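Local coordinates for protein endoglucanase (Ganoderma lucidum, PDB 5D8Z) that probably hydrolyses internal 1,4-beta-glycosidic bonds of cellulose and related glucans, as a family 5 endoglucanase built on a TIM barrel, at residues A[229-234]-A[269-274]; A[76-81]-A[118-123]; A[264-269]-A[299-304]; A[247-252]-A[283-288]. One frame throughout, in Å; residues are numbered along the deposited sequence.

Contact 1: residues A[229-234]-A[269-274]; sequences NLIFDV and GRQAFN
R270 reaches back to F232 and L230 because its CG lies opposite its own carbonyl carbon (chi1 -69°) and its chain then bends twice, at chi2 and chi3. F232, with the same kind of first torsion, carries its ring to the arginine: F232 CZ sits 3.9 Å above the guanidinium plane of R270, offset toward the rim. The two planes are 40° apart, so this is a tilted approach rather than a flat stack. Within the guanidinium plane, R270 NH2 donates almost straight to L230 O at 3.2 Å, although the donor stands above the carbonyl plane. Beyond this clamp the backbones pair in parallel: F232 N to Q271 O is 3.1 Å, F273 N to F232 O is 2.8 Å, and V234 N to F273 O is 3.0 Å. On one face of the sheet F232 CB and A272 CB meet at 4.0 Å, with L265 of helix 254-267 packed on both residues. I231 brings CG2 to 3.7 Å from F273 CB, while its CD1 runs alongside Q271, whose NE2 is bonded to D301 O. D233 and F273 share the other face, where both touch L196. Strands 230-234 and 272-274, only 36° apart in direction, are joined through helix 254-267: the beta-alpha-beta crossover repeated round a TIM barrel.

Contact 2: residues A[76-81]-A[118-123]; sequences RLPVGW and DVHNYA
R76 meets D118 along most of its length. From CB the chain leaves with CG anti to the backbone N (chi1 -174°) and stays extended as far as NE. CG passes 4.1 Å from D118 CB, and NE lies 3.8 Å from D118 CG. At the end the guanidinium lies over the carboxylate, the planes 29° apart: D118 OD2 stands 3.1 Å above the arginine plane, offset toward its rim. The salt bridge, R76 NH2 to D118 OD1 at 2.9 Å, is therefore made from a stacked pair and not edge to edge. The guanidinium has further partners: NH1 forms a salt bridge with E276 and a hydrogen bond with N28, and NH2 bonds N163 as well. D118 in turn holds H120, whose ND1 donates to D118 OD2 at 2.7 Å, in the ring plane and on the syn side of the oxygen. P78 CB lies obliquely beside that ring, 3.5 Å from H120 ND1. Behind these groups strands 74-79 and 114-119 run in parallel as neighbours in the barrel, with V79 N bonded to D118 O at 3.0 Å and H120 N bonded to V79 O. One carboxylate thus serves two partners, probably helping to balance the arginine charge and limiting rotation of the imidazole. Because E276 lines the glycan pocket and the side chain of H120 lies about 6 Å from a bound glucose unit, this network is consistent with a second shell that orients groups at the active-site cleft.

Contact 3: residues A[264-269]-A[299-304]; sequences WLRCNG and NSDVFL
R266 grips D301 side-on with two nitrogens: NE donates to D301 OD2 at 3.0 Å and NH2 to D301 OD1 at 2.8 Å. Both oxygens use their syn lone pairs, and the guanidinium and carboxylate planes are only 14° apart, the geometry of a bidentate salt bridge. NH2 also donates, almost straight, to N299 OD1 at 3.0 Å, within the guanidinium plane but with the amide turned 41° from it. With an alanine here the amide that accepts from R266 NH2 and donates to Y295 O is gone, and the guanidinium, left to D301 across this contact, would probably be freer to shift. In the TIM barrel this contact ties the C-terminal end of helix 254-267, closed at G269 by a Schellman motif, to the turn between helix 283-298 and strand 303-312. N299 O anchors that turn, accepting from both V302 N and F303 N. Inward of the charged pair, V302 CG1 sits over one guanidinium face and 3.8 Å from R266 CA. L265 CB then packs against V302 CB at 3.9 Å. Deeper still, L265 CD1 approaches F303 CE2 obliquely at 3.8 Å, while W258 meets the phenyl ring edge-to-face.

Contact 4: residues A[247-252]-A[283-288]; sequences EECTTN and ASCETF
F288 lies beneath the loop 247-252 with one ring face turned to its backbone. T251 N stands 3.5 Å above the centre of the F288 ring and T250 C is 3.7 Å above the same plane, nearer the rim. The peptide unit between the two threonines is roughly parallel to the phenyl, so the T250-T251 peptide lies over one face of the ring. CG of F288 is opposite the carbonyl carbon (chi1 -77°), which sends the ring from helix 283-298 toward the loop. Its rim atom CD2 also comes to 4.4 Å from C249 CB, while N252 lays its CB beside F288 O at 3.3 Å. Replacing the ring of F288 by the methyl of an alanine is likely to open a gap under the T250-T251 peptide and let this part of the loop move. One turn earlier, C249 SG and C285 SG are joined at 2.0 Å with a chi3 of -85°, close to the perpendicular usual for a disulfide. S284 points at the loop and works in both directions: OG accepts from C249 N at 3.1 Å, nearly in line, and donates to E248 OE1 at 2.9 Å from above the carboxylate plane. At the far end N252 ND2 adds a weak bond to Q291 further along the helix. A covalent link, flanked by a serine hydroxyl that both accepts and donates and by a ring lying against the loop backbone, implies that this loop, which has no regular secondary structure, is fastened to the helix at several points, with the disulfide the covalent one among them.

Overall arrangement
Contacts 1, 2 and 3 all reach the eight-stranded parallel barrel. Contact 2 comes first along the chain and closes before the others open; its centre lies about 18 Å from that of contact 1. Segments of contacts 1, 3 and 4 alternate along the chain between residues 229 and 304. Contacts 1 and 3 share G269 and are about 8 Å apart between centres; A272 pairs by probable hydrogen bonds with V302 and L304, joining neighbouring strands 272-277 and 303-312. The centre of contact 4 lies about 25 Å from that of contact 1, tying the loop before helix 254-267 to helix 283-298. Interleaved in this way, they hold successive beta-alpha units together, consistent with a stable frame round the glycan pocket.

Contact 1: residues A[229-234]-A[269-274]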
loop_
_atom_site.group_PDB
_atom_site.type_symbol
_atom_site.label_atom_id
_atom_site.label_comp_id
_atom_site.label_asym_id
_atom_site.label_seq_id
_atom_site.Cartn_x
_atom_site.Cartn_y
_atom_site.Cartn_z
ATOM N N ASN A 229 -10.763 2.460 -13.156
ATOM C CA ASN A 229 -9.438 2.296 -12.584
ATOM C C ASN A 229 -9.122 3.176 -11.374
ATOM O O ASN A 229 -7.984 3.591 -11.187
ATOM C CB ASN A 229 -8.406 2.479 -13.697
ATOM C CG ASN A 229 -8.236 1.217 -14.497
ATOM O OD1 ASN A 229 -8.770 0.177 -14.106
ATOM N ND2 ASN A 229 -7.465 1.274 -15.578
ATOM N N LEU A 230 -10.145 3.462 -10.584
ATOM C CA LEU A 230 -9.987 4.156 -9.332
ATOM C C LEU A 230 -10.528 3.186 -8.299
ATOM O O LEU A 230 -11.725 2.913 -8.259
ATOM C CB LEU A 230 -10.820 5.434 -9.283
ATOM C CG LEU A 230 -10.643 6.483 -10.364
ATOM C CD1 LEU A 230 -11.611 7.612 -10.084
ATOM C CD2 LEU A 230 -9.218 6.998 -10.395
ATOM N N ILE A 231 -9.644 2.669 -7.466
ATOM C CA ILE A 231 -9.966 1.544 -6.644
ATOM C C ILE A 231 -9.763 2.035 -5.236
ATOM O O ILE A 231 -8.801 2.739 -4.971
ATOM C CB ILE A 231 -8.987 0.387 -6.955
ATOM C CG1 ILE A 231 -8.993 0.063 -8.462
ATOM C CG2 ILE A 231 -9.254 -0.841 -6.080
ATOM C CD1 ILE A 231 -10.292 -0.491 -9.019
ATOM N N PHE A 232 -10.668 1.687 -4.340
ATOM C CA PHE A 232 -10.484 2.021 -2.946
ATOM C C PHE A 232 -9.349 1.223 -2.338
ATOM O O PHE A 232 -9.074 0.117 -2.731
ATOM C CB PHE A 232 -11.801 1.865 -2.179
ATOM C CG PHE A 232 -12.883 2.717 -2.740
ATOM C CD1 PHE A 232 -12.850 4.090 -2.568
ATOM C CD2 PHE A 232 -13.877 2.173 -3.522
ATOM C CE1 PHE A 232 -13.827 4.904 -3.131
ATOM C CE2 PHE A 232 -14.863 2.982 -4.086
ATOM C CZ PHE A 232 -14.840 4.349 -3.891
ATOM N N ASP A 233 -8.681 1.845 -1.386
ATOM C CA ASP A 233 -7.455 1.368 -0.787
ATOM C C ASP A 233 -7.837 1.094 0.629
ATOM O O ASP A 233 -8.231 2.004 1.335
ATOM C CB ASP A 233 -6.430 2.513 -0.830
ATOM C CG ASP A 233 -5.015 2.084 -0.415
ATOM O OD1 ASP A 233 -4.851 0.921 0.010
ATOM O OD2 ASP A 233 -4.072 2.930 -0.507
ATOM N N VAL A 234 -7.749 -0.151 1.064
ATOM C CA VAL A 234 -8.084 -0.462 2.452
ATOM C C VAL A 234 -7.060 -1.380 3.091
ATOM O O VAL A 234 -6.325 -2.100 2.413
ATOM C CB VAL A 234 -9.511 -1.042 2.598
ATOM C CG1 VAL A 234 -10.520 -0.150 1.890
ATOM C CG2 VAL A 234 -9.598 -2.440 2.018
ATOM N N GLY A 269 -20.979 -0.809 -7.769
ATOM C CA GLY A 269 -20.226 -1.059 -9.008
ATOM C C GLY A 269 -18.783 -0.615 -8.906
ATOM O O GLY A 269 -18.169 -0.160 -9.877
ATOM N N ARG A 270 -18.246 -0.773 -7.712
ATOM C CA ARG A 270 -16.933 -0.289 -7.390
ATOM C C ARG A 270 -16.094 -1.380 -6.732
ATOM O O ARG A 270 -16.620 -2.324 -6.159
ATOM C CB ARG A 270 -17.044 0.929 -6.459
ATOM C CG ARG A 270 -17.607 2.167 -7.120
ATOM C CD ARG A 270 -16.894 2.541 -8.432
ATOM N NE ARG A 270 -15.595 3.202 -8.284
ATOM C CZ ARG A 270 -15.416 4.473 -7.899
ATOM N NH1 ARG A 270 -16.446 5.265 -7.571
ATOM N NH2 ARG A 270 -14.187 4.964 -7.831
ATOM N N GLN A 271 -14.783 -1.227 -6.809
ATOM C CA GLN A 271 -13.870 -2.215 -6.275
ATOM C C GLN A 271 -12.963 -1.638 -5.212
ATOM O O GLN A 271 -12.719 -0.427 -5.174
ATOM C CB GLN A 271 -13.050 -2.772 -7.421
ATOM C CG GLN A 271 -13.907 -3.614 -8.341
ATOM C CD GLN A 271 -13.211 -3.945 -9.623
ATOM O OE1 GLN A 271 -12.700 -3.073 -10.322
ATOM N NE2 GLN A 271 -13.186 -5.203 -9.948
ATOM N N ALA A 272 -12.478 -2.517 -4.340
ATOM C CA ALA A 272 -11.399 -2.173 -3.387
ATOM C C ALA A 272 -10.212 -3.124 -3.447
ATOM O O ALA A 272 -10.281 -4.195 -4.014
ATOM C CB ALA A 272 -11.936 -2.127 -1.980
ATOM N N PHE A 273 -9.130 -2.702 -2.812
ATOM C CA PHE A 273 -7.821 -3.374 -2.852
ATOM C C PHE A 273 -7.217 -3.306 -1.451
ATOM O O PHE A 273 -6.991 -2.227 -0.911
ATOM C CB PHE A 273 -6.915 -2.629 -3.830
ATOM C CG PHE A 273 -5.686 -3.381 -4.264
ATOM C CD1 PHE A 273 -5.090 -3.058 -5.481
ATOM C CD2 PHE A 273 -5.111 -4.396 -3.491
ATOM C CE1 PHE A 273 -3.956 -3.725 -5.916
ATOM C CE2 PHE A 273 -3.964 -5.058 -3.928
ATOM C CZ PHE A 273 -3.389 -4.723 -5.133
ATOM N N ASN A 274 -6.951 -4.461 -0.873
ATOM C CA ASN A 274 -6.417 -4.533 0.460
ATOM C C ASN A 274 -4.903 -4.478 0.470
ATOM O O ASN A 274 -4.244 -5.511 0.362
ATOM C CB ASN A 274 -6.868 -5.812 1.136
ATOM C CG ASN A 274 -6.397 -5.872 2.540
ATOM O OD1 ASN A 274 -6.043 -4.837 3.120
ATOM N ND2 ASN A 274 -6.365 -7.063 3.103
#

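Contact 2: residues A[76-81]-A[118-123]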
loop_
_atom_site.group_PDB
_atom_site.type_symbol
_atom_site.label_atom_id
_atom_site.label_comp_id
_atom_site.label_asym_id
_atom_site.label_seq_id
_atom_site.Cartn_x
_atom_site.Cartn_y
_atom_site.Cartn_z
ATOM N N ARG A 76 4.382 -3.794 -2.949
ATOM C CA ARG A 76 4.073 -2.479 -2.504
ATOM C C ARG A 76 5.322 -1.914 -1.895
ATOM O O ARG A 76 5.916 -2.547 -1.043
ATOM C CB ARG A 76 2.962 -2.539 -1.493
ATOM C CG ARG A 76 2.473 -1.175 -1.087
ATOM C CD ARG A 76 1.141 -1.296 -0.419
ATOM N NE ARG A 76 0.596 -0.022 -0.006
ATOM C CZ ARG A 76 0.638 0.441 1.233
ATOM N NH1 ARG A 76 1.263 -0.228 2.202
ATOM N NH2 ARG A 76 0.055 1.594 1.505
ATOM N N LEU A 77 5.682 -0.706 -2.315
ATOM C CA LEU A 77 6.987 -0.116 -2.055
ATOM C C LEU A 77 6.831 1.198 -1.326
ATOM O O LEU A 77 6.796 2.276 -1.964
ATOM C CB LEU A 77 7.711 0.179 -3.368
ATOM C CG LEU A 77 7.838 -0.919 -4.404
ATOM C CD1 LEU A 77 8.694 -0.384 -5.540
ATOM C CD2 LEU A 77 8.425 -2.166 -3.788
ATOM N N PRO A 78 6.770 1.137 0.009
ATOM C CA PRO A 78 6.570 2.346 0.804
ATOM C C PRO A 78 7.720 3.321 0.733
ATOM O O PRO A 78 8.870 2.924 0.847
ATOM C CB PRO A 78 6.427 1.820 2.218
ATOM C CG PRO A 78 6.078 0.379 2.066
ATOM C CD PRO A 78 6.802 -0.066 0.843
ATOM N N VAL A 79 7.407 4.596 0.524
ATOM C CA VAL A 79 8.418 5.638 0.609
ATOM C C VAL A 79 7.820 6.948 1.072
ATOM O O VAL A 79 6.718 7.244 0.739
ATOM C CB VAL A 79 9.112 5.848 -0.746
ATOM C CG1 VAL A 79 8.148 6.374 -1.789
ATOM C CG2 VAL A 79 10.281 6.801 -0.579
ATOM N N GLY A 80 8.581 7.747 1.801
ATOM C CA GLY A 80 8.131 9.037 2.287
ATOM C C GLY A 80 8.342 10.218 1.359
ATOM O O GLY A 80 9.312 10.305 0.629
ATOM N N TRP A 81 7.419 11.161 1.451
ATOM C CA TRP A 81 7.458 12.419 0.719
ATOM C C TRP A 81 8.797 13.119 0.910
ATOM O O TRP A 81 9.444 13.553 -0.044
ATOM C CB TRP A 81 6.322 13.304 1.242
ATOM C CG TRP A 81 5.967 14.455 0.373
ATOM C CD1 TRP A 81 6.700 14.977 -0.633
ATOM C CD2 TRP A 81 4.787 15.253 0.471
ATOM N NE1 TRP A 81 6.051 16.062 -1.162
ATOM C CE2 TRP A 81 4.875 16.245 -0.506
ATOM C CE3 TRP A 81 3.658 15.192 1.263
ATOM C CZ2 TRP A 81 3.884 17.175 -0.716
ATOM C CZ3 TRP A 81 2.663 16.114 1.071
ATOM C CH2 TRP A 81 2.776 17.108 0.087
ATOM N N ASP A 118 3.745 3.714 -3.121
ATOM C CA ASP A 118 2.977 4.140 -1.939
ATOM C C ASP A 118 3.645 5.280 -1.183
ATOM O O ASP A 118 4.696 5.059 -0.561
ATOM C CB ASP A 118 2.861 2.951 -0.965
ATOM C CG ASP A 118 2.322 3.350 0.426
ATOM O OD1 ASP A 118 1.254 4.038 0.510
ATOM O OD2 ASP A 118 2.960 2.948 1.429
ATOM N N VAL A 119 3.046 6.471 -1.208
ATOM C CA VAL A 119 3.576 7.586 -0.417
ATOM C C VAL A 119 3.105 7.390 1.015
ATOM O O VAL A 119 1.918 7.524 1.320
ATOM C CB VAL A 119 3.138 8.980 -0.925
ATOM C CG1 VAL A 119 3.666 10.047 0.000
ATOM C CG2 VAL A 119 3.636 9.259 -2.324
ATOM N N HIS A 120 4.052 7.111 1.904
ATOM C CA HIS A 120 3.768 6.593 3.236
ATOM C C HIS A 120 3.695 7.670 4.300
ATOM O O HIS A 120 4.406 7.629 5.278
ATOM C CB HIS A 120 4.846 5.604 3.603
ATOM C CG HIS A 120 4.361 4.487 4.467
ATOM N ND1 HIS A 120 3.744 3.365 3.950
ATOM C CD2 HIS A 120 4.400 4.314 5.805
ATOM C CE1 HIS A 120 3.427 2.546 4.933
ATOM N NE2 HIS A 120 3.807 3.102 6.069
ATOM N N ASN A 121 2.786 8.618 4.136
ATOM C CA ASN A 121 2.743 9.786 5.000
ATOM C C ASN A 121 1.555 10.025 5.914
ATOM O O ASN A 121 1.564 11.032 6.612
ATOM C CB ASN A 121 2.942 11.013 4.156
ATOM C CG ASN A 121 4.369 11.396 4.092
ATOM O OD1 ASN A 121 4.789 12.338 4.742
ATOM N ND2 ASN A 121 5.141 10.624 3.368
ATOM N N TYR A 122 0.560 9.134 5.956
ATOM C CA TYR A 122 -0.564 9.287 6.906
ATOM C C TYR A 122 -1.289 10.615 6.690
ATOM O O TYR A 122 -1.730 11.267 7.623
ATOM C CB TYR A 122 -0.055 9.185 8.345
ATOM C CG TYR A 122 0.772 7.947 8.555
ATOM C CD1 TYR A 122 2.151 7.942 8.302
ATOM C CD2 TYR A 122 0.170 6.744 8.962
ATOM C CE1 TYR A 122 2.903 6.785 8.478
ATOM C CE2 TYR A 122 0.919 5.601 9.163
ATOM C CZ TYR A 122 2.281 5.628 8.918
ATOM O OH TYR A 122 3.016 4.483 9.099
ATOM N N ALA A 123 -1.366 11.018 5.432
ATOM C CA ALA A 123 -2.002 12.278 5.035
ATOM C C ALA A 123 -1.382 13.505 5.664
ATOM O O ALA A 123 -1.977 14.579 5.628
ATOM C CB ALA A 123 -3.511 12.250 5.315
#

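Contact 3: residues A[264-269]-A[299-304]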
loop_
_atom_site.group_PDB
_atom_site.type_symbol
_atom_site.label_atom_id
_atom_site.label_comp_id
_atom_site.label_asym_id
_atom_site.label_seq_id
_atom_site.Cartn_x
_atom_site.Cartn_y
_atom_site.Cartn_z
ATOM N N TRP A 264 -21.641 -3.399 0.108
ATOM C CA TRP A 264 -21.588 -2.006 -0.319
ATOM C C TRP A 264 -20.895 -1.887 -1.678
ATOM O O TRP A 264 -21.412 -1.278 -2.600
ATOM C CB TRP A 264 -20.901 -1.104 0.730
ATOM C CG TRP A 264 -21.114 0.330 0.389
ATOM C CD1 TRP A 264 -22.143 1.121 0.816
ATOM C CD2 TRP A 264 -20.349 1.125 -0.523
ATOM N NE1 TRP A 264 -22.051 2.366 0.242
ATOM C CE2 TRP A 264 -20.967 2.388 -0.598
ATOM C CE3 TRP A 264 -19.205 0.893 -1.281
ATOM C CZ2 TRP A 264 -20.470 3.424 -1.394
ATOM C CZ3 TRP A 264 -18.707 1.925 -2.083
ATOM C CH2 TRP A 264 -19.339 3.172 -2.129
ATOM N N LEU A 265 -19.719 -2.472 -1.799
ATOM C CA LEU A 265 -18.959 -2.362 -3.042
ATOM C C LEU A 265 -19.692 -2.860 -4.281
ATOM O O LEU A 265 -19.464 -2.358 -5.393
ATOM C CB LEU A 265 -17.656 -3.143 -2.935
ATOM C CG LEU A 265 -16.577 -2.414 -2.159
ATOM C CD1 LEU A 265 -15.465 -3.392 -1.892
ATOM C CD2 LEU A 265 -16.030 -1.232 -2.939
ATOM N N ARG A 266 -20.533 -3.874 -4.095
ATOM C CA ARG A 266 -21.143 -4.579 -5.220
ATOM C C ARG A 266 -22.242 -3.713 -5.826
ATOM O O ARG A 266 -22.219 -3.343 -7.023
ATOM C CB ARG A 266 -21.703 -5.908 -4.724
ATOM C CG ARG A 266 -22.105 -6.890 -5.795
ATOM C CD ARG A 266 -22.252 -8.274 -5.170
ATOM N NE ARG A 266 -20.989 -9.025 -5.173
ATOM C CZ ARG A 266 -20.407 -9.589 -4.112
ATOM N NH1 ARG A 266 -20.935 -9.512 -2.899
ATOM N NH2 ARG A 266 -19.267 -10.250 -4.263
ATOM N N CYS A 267 -23.171 -3.327 -4.968
ATOM C CA CYS A 267 -24.299 -2.586 -5.431
ATOM C C CYS A 267 -23.873 -1.239 -6.025
ATOM O O CYS A 267 -24.551 -0.731 -6.927
ATOM C CB CYS A 267 -25.313 -2.451 -4.319
ATOM S SG CYS A 267 -24.864 -1.249 -3.071
ATOM N N ASN A 268 -22.730 -0.700 -5.590
ATOM C CA ASN A 268 -22.213 0.562 -6.168
ATOM C C ASN A 268 -21.343 0.426 -7.403
ATOM O O ASN A 268 -21.012 1.446 -8.029
ATOM C CB ASN A 268 -21.479 1.386 -5.118
ATOM C CG ASN A 268 -22.431 2.008 -4.105
ATOM O OD1 ASN A 268 -22.958 3.107 -4.319
ATOM N ND2 ASN A 268 -22.658 1.302 -2.996
ATOM N N GLY A 269 -20.979 -0.809 -7.769
ATOM C CA GLY A 269 -20.226 -1.059 -9.008
ATOM C C GLY A 269 -18.783 -0.615 -8.906
ATOM O O GLY A 269 -18.169 -0.160 -9.877
ATOM N N ASN A 299 -14.823 -13.435 -3.232
ATOM C CA ASN A 299 -15.350 -12.163 -3.703
ATOM C C ASN A 299 -14.450 -11.408 -4.628
ATOM O O ASN A 299 -14.420 -10.193 -4.600
ATOM C CB ASN A 299 -15.692 -11.286 -2.521
ATOM C CG ASN A 299 -16.839 -11.846 -1.720
ATOM O OD1 ASN A 299 -17.965 -11.331 -1.799
ATOM N ND2 ASN A 299 -16.575 -12.928 -0.972
ATOM N N SER A 300 -13.756 -12.136 -5.493
ATOM C CA SER A 300 -12.875 -11.536 -6.498
ATOM C C SER A 300 -13.522 -10.477 -7.415
ATOM O O SER A 300 -12.817 -9.733 -8.042
ATOM C CB SER A 300 -12.231 -12.645 -7.355
ATOM O OG SER A 300 -13.146 -13.266 -8.254
ATOM N N ASP A 301 -14.840 -10.436 -7.541
ATOM C CA ASP A 301 -15.490 -9.359 -8.309
ATOM C C ASP A 301 -15.296 -7.959 -7.654
ATOM O O ASP A 301 -15.004 -6.995 -8.333
ATOM C CB ASP A 301 -16.981 -9.683 -8.600
ATOM C CG ASP A 301 -17.847 -9.781 -7.334
ATOM O OD1 ASP A 301 -17.335 -10.267 -6.293
ATOM O OD2 ASP A 301 -19.043 -9.372 -7.376
ATOM N N VAL A 302 -15.394 -7.874 -6.333
ATOM C CA VAL A 302 -15.293 -6.588 -5.658
ATOM C C VAL A 302 -13.915 -6.288 -5.069
ATOM O O VAL A 302 -13.553 -5.097 -4.941
ATOM C CB VAL A 302 -16.350 -6.429 -4.558
ATOM C CG1 VAL A 302 -17.717 -6.329 -5.181
ATOM C CG2 VAL A 302 -16.317 -7.576 -3.579
ATOM N N PHE A 303 -13.162 -7.337 -4.701
ATOM C CA PHE A 303 -11.788 -7.190 -4.171
ATOM C C PHE A 303 -10.758 -7.537 -5.237
ATOM O O PHE A 303 -10.800 -8.611 -5.777
ATOM C CB PHE A 303 -11.580 -8.093 -2.970
ATOM C CG PHE A 303 -12.567 -7.860 -1.849
ATOM C CD1 PHE A 303 -13.285 -8.905 -1.310
ATOM C CD2 PHE A 303 -12.764 -6.601 -1.325
ATOM C CE1 PHE A 303 -14.189 -8.698 -0.283
ATOM C CE2 PHE A 303 -13.661 -6.386 -0.285
ATOM C CZ PHE A 303 -14.382 -7.436 0.238
ATOM N N LEU A 304 -9.863 -6.617 -5.559
ATOM C CA LEU A 304 -8.781 -6.866 -6.509
ATOM C C LEU A 304 -7.601 -7.706 -5.943
ATOM O O LEU A 304 -6.770 -8.242 -6.717
ATOM C CB LEU A 304 -8.193 -5.548 -7.005
ATOM C CG LEU A 304 -8.882 -4.700 -8.068
ATOM C CD1 LEU A 304 -7.815 -3.927 -8.841
ATOM C CD2 LEU A 304 -9.708 -5.541 -9.021
#

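Contact 4: residues A[247-252]-A[283-288]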
loop_
_atom_site.group_PDB
_atom_site.type_symbol
_atom_site.label_atom_id
_atom_site.label_comp_id
_atom_site.label_asym_id
_atom_site.label_seq_id
_atom_site.Cartn_x
_atom_site.Cartn_y
_atom_site.Cartn_z
ATOM N N GLU A 247 1.226 -10.549 18.054
ATOM C CA GLU A 247 1.626 -11.748 17.334
ATOM C C GLU A 247 0.406 -12.606 17.114
ATOM O O GLU A 247 0.293 -13.236 16.080
ATOM C CB GLU A 247 2.747 -12.541 18.050
ATOM C CG GLU A 247 3.400 -13.582 17.132
ATOM C CD GLU A 247 4.834 -13.948 17.495
ATOM O OE1 GLU A 247 5.775 -13.388 16.880
ATOM O OE2 GLU A 247 5.026 -14.813 18.376
ATOM N N GLU A 248 -0.521 -12.589 18.069
ATOM C CA GLU A 248 -1.634 -13.529 18.082
ATOM C C GLU A 248 -2.840 -12.930 17.401
ATOM O O GLU A 248 -3.066 -11.737 17.456
ATOM C CB GLU A 248 -1.979 -13.923 19.526
ATOM C CG GLU A 248 -2.434 -15.378 19.693
ATOM C CD GLU A 248 -1.307 -16.399 19.509
ATOM O OE1 GLU A 248 -1.575 -17.498 18.955
ATOM O OE2 GLU A 248 -0.160 -16.104 19.919
ATOM N N CYS A 249 -3.631 -13.784 16.775
ATOM C CA CYS A 249 -4.763 -13.338 15.966
ATOM C C CYS A 249 -6.065 -13.883 16.510
ATOM O O CYS A 249 -6.130 -15.001 17.000
ATOM C CB CYS A 249 -4.535 -13.737 14.506
ATOM S SG CYS A 249 -2.878 -13.211 14.003
ATOM N N THR A 250 -7.099 -13.062 16.399
ATOM C CA THR A 250 -8.325 -13.224 17.142
ATOM C C THR A 250 -9.572 -13.158 16.255
ATOM O O THR A 250 -10.685 -13.074 16.767
ATOM C CB THR A 250 -8.421 -12.077 18.160
ATOM O OG1 THR A 250 -8.430 -10.821 17.467
ATOM C CG2 THR A 250 -7.228 -12.100 19.104
ATOM N N THR A 251 -9.392 -13.199 14.933
ATOM C CA THR A 251 -10.486 -12.903 14.000
ATOM C C THR A 251 -10.050 -12.995 12.538
ATOM O O THR A 251 -8.863 -12.933 12.251
ATOM C CB THR A 251 -11.020 -11.476 14.198
ATOM O OG1 THR A 251 -12.133 -11.255 13.320
ATOM C CG2 THR A 251 -9.926 -10.438 13.888
ATOM N N ASN A 252 -11.030 -13.116 11.638
ATOM C CA ASN A 252 -10.807 -13.066 10.188
ATOM C C ASN A 252 -11.486 -11.912 9.469
ATOM O O ASN A 252 -11.487 -11.870 8.236
ATOM C CB ASN A 252 -11.201 -14.388 9.513
ATOM C CG ASN A 252 -12.658 -14.810 9.750
ATOM O OD1 ASN A 252 -13.568 -14.004 9.993
ATOM N ND2 ASN A 252 -12.875 -16.117 9.658
ATOM N N ALA A 283 0.035 -20.412 15.069
ATOM C CA ALA A 283 -1.164 -21.223 14.731
ATOM C C ALA A 283 -2.427 -20.394 14.490
ATOM O O ALA A 283 -3.037 -20.492 13.434
ATOM C CB ALA A 283 -1.436 -22.262 15.811
ATOM N N SER A 284 -2.787 -19.581 15.479
ATOM C CA SER A 284 -4.049 -18.820 15.500
ATOM C C SER A 284 -4.198 -17.950 14.269
ATOM O O SER A 284 -5.285 -17.768 13.725
ATOM C CB SER A 284 -4.105 -17.929 16.742
ATOM O OG SER A 284 -3.150 -16.882 16.636
ATOM N N CYS A 285 -3.083 -17.423 13.822
ATOM C CA CYS A 285 -3.085 -16.640 12.632
ATOM C C CYS A 285 -3.138 -17.458 11.336
ATOM O O CYS A 285 -3.685 -16.998 10.361
ATOM C CB CYS A 285 -1.896 -15.688 12.639
ATOM S SG CYS A 285 -2.513 -14.060 12.210
ATOM N N GLU A 286 -2.584 -18.657 11.304
ATOM C CA GLU A 286 -2.655 -19.442 10.075
ATOM C C GLU A 286 -4.104 -19.857 9.858
ATOM O O GLU A 286 -4.602 -19.869 8.734
ATOM C CB GLU A 286 -1.732 -20.662 10.109
ATOM C CG GLU A 286 -0.241 -20.325 10.189
ATOM C CD GLU A 286 0.668 -21.560 10.293
ATOM O OE1 GLU A 286 0.263 -22.651 9.823
ATOM O OE2 GLU A 286 1.800 -21.435 10.823
ATOM N N THR A 287 -4.816 -20.163 10.930
ATOM C CA THR A 287 -6.196 -20.541 10.733
ATOM C C THR A 287 -6.956 -19.290 10.308
ATOM O O THR A 287 -7.529 -19.274 9.237
ATOM C CB THR A 287 -6.839 -21.372 11.893
ATOM O OG1 THR A 287 -8.186 -20.947 12.098
ATOM C CG2 THR A 287 -6.078 -21.301 13.233
ATOM N N PHE A 288 -6.887 -18.211 11.073
ATOM C CA PHE A 288 -7.716 -17.028 10.759
ATOM C C PHE A 288 -7.377 -16.292 9.461
ATOM O O PHE A 288 -8.240 -15.718 8.849
ATOM C CB PHE A 288 -7.685 -16.009 11.893
ATOM C CG PHE A 288 -8.538 -16.369 13.073
ATOM C CD1 PHE A 288 -9.896 -16.588 12.925
ATOM C CD2 PHE A 288 -7.989 -16.429 14.349
ATOM C CE1 PHE A 288 -10.689 -16.882 14.023
ATOM C CE2 PHE A 288 -8.774 -16.731 15.453
ATOM C CZ PHE A 288 -10.127 -16.956 15.291
#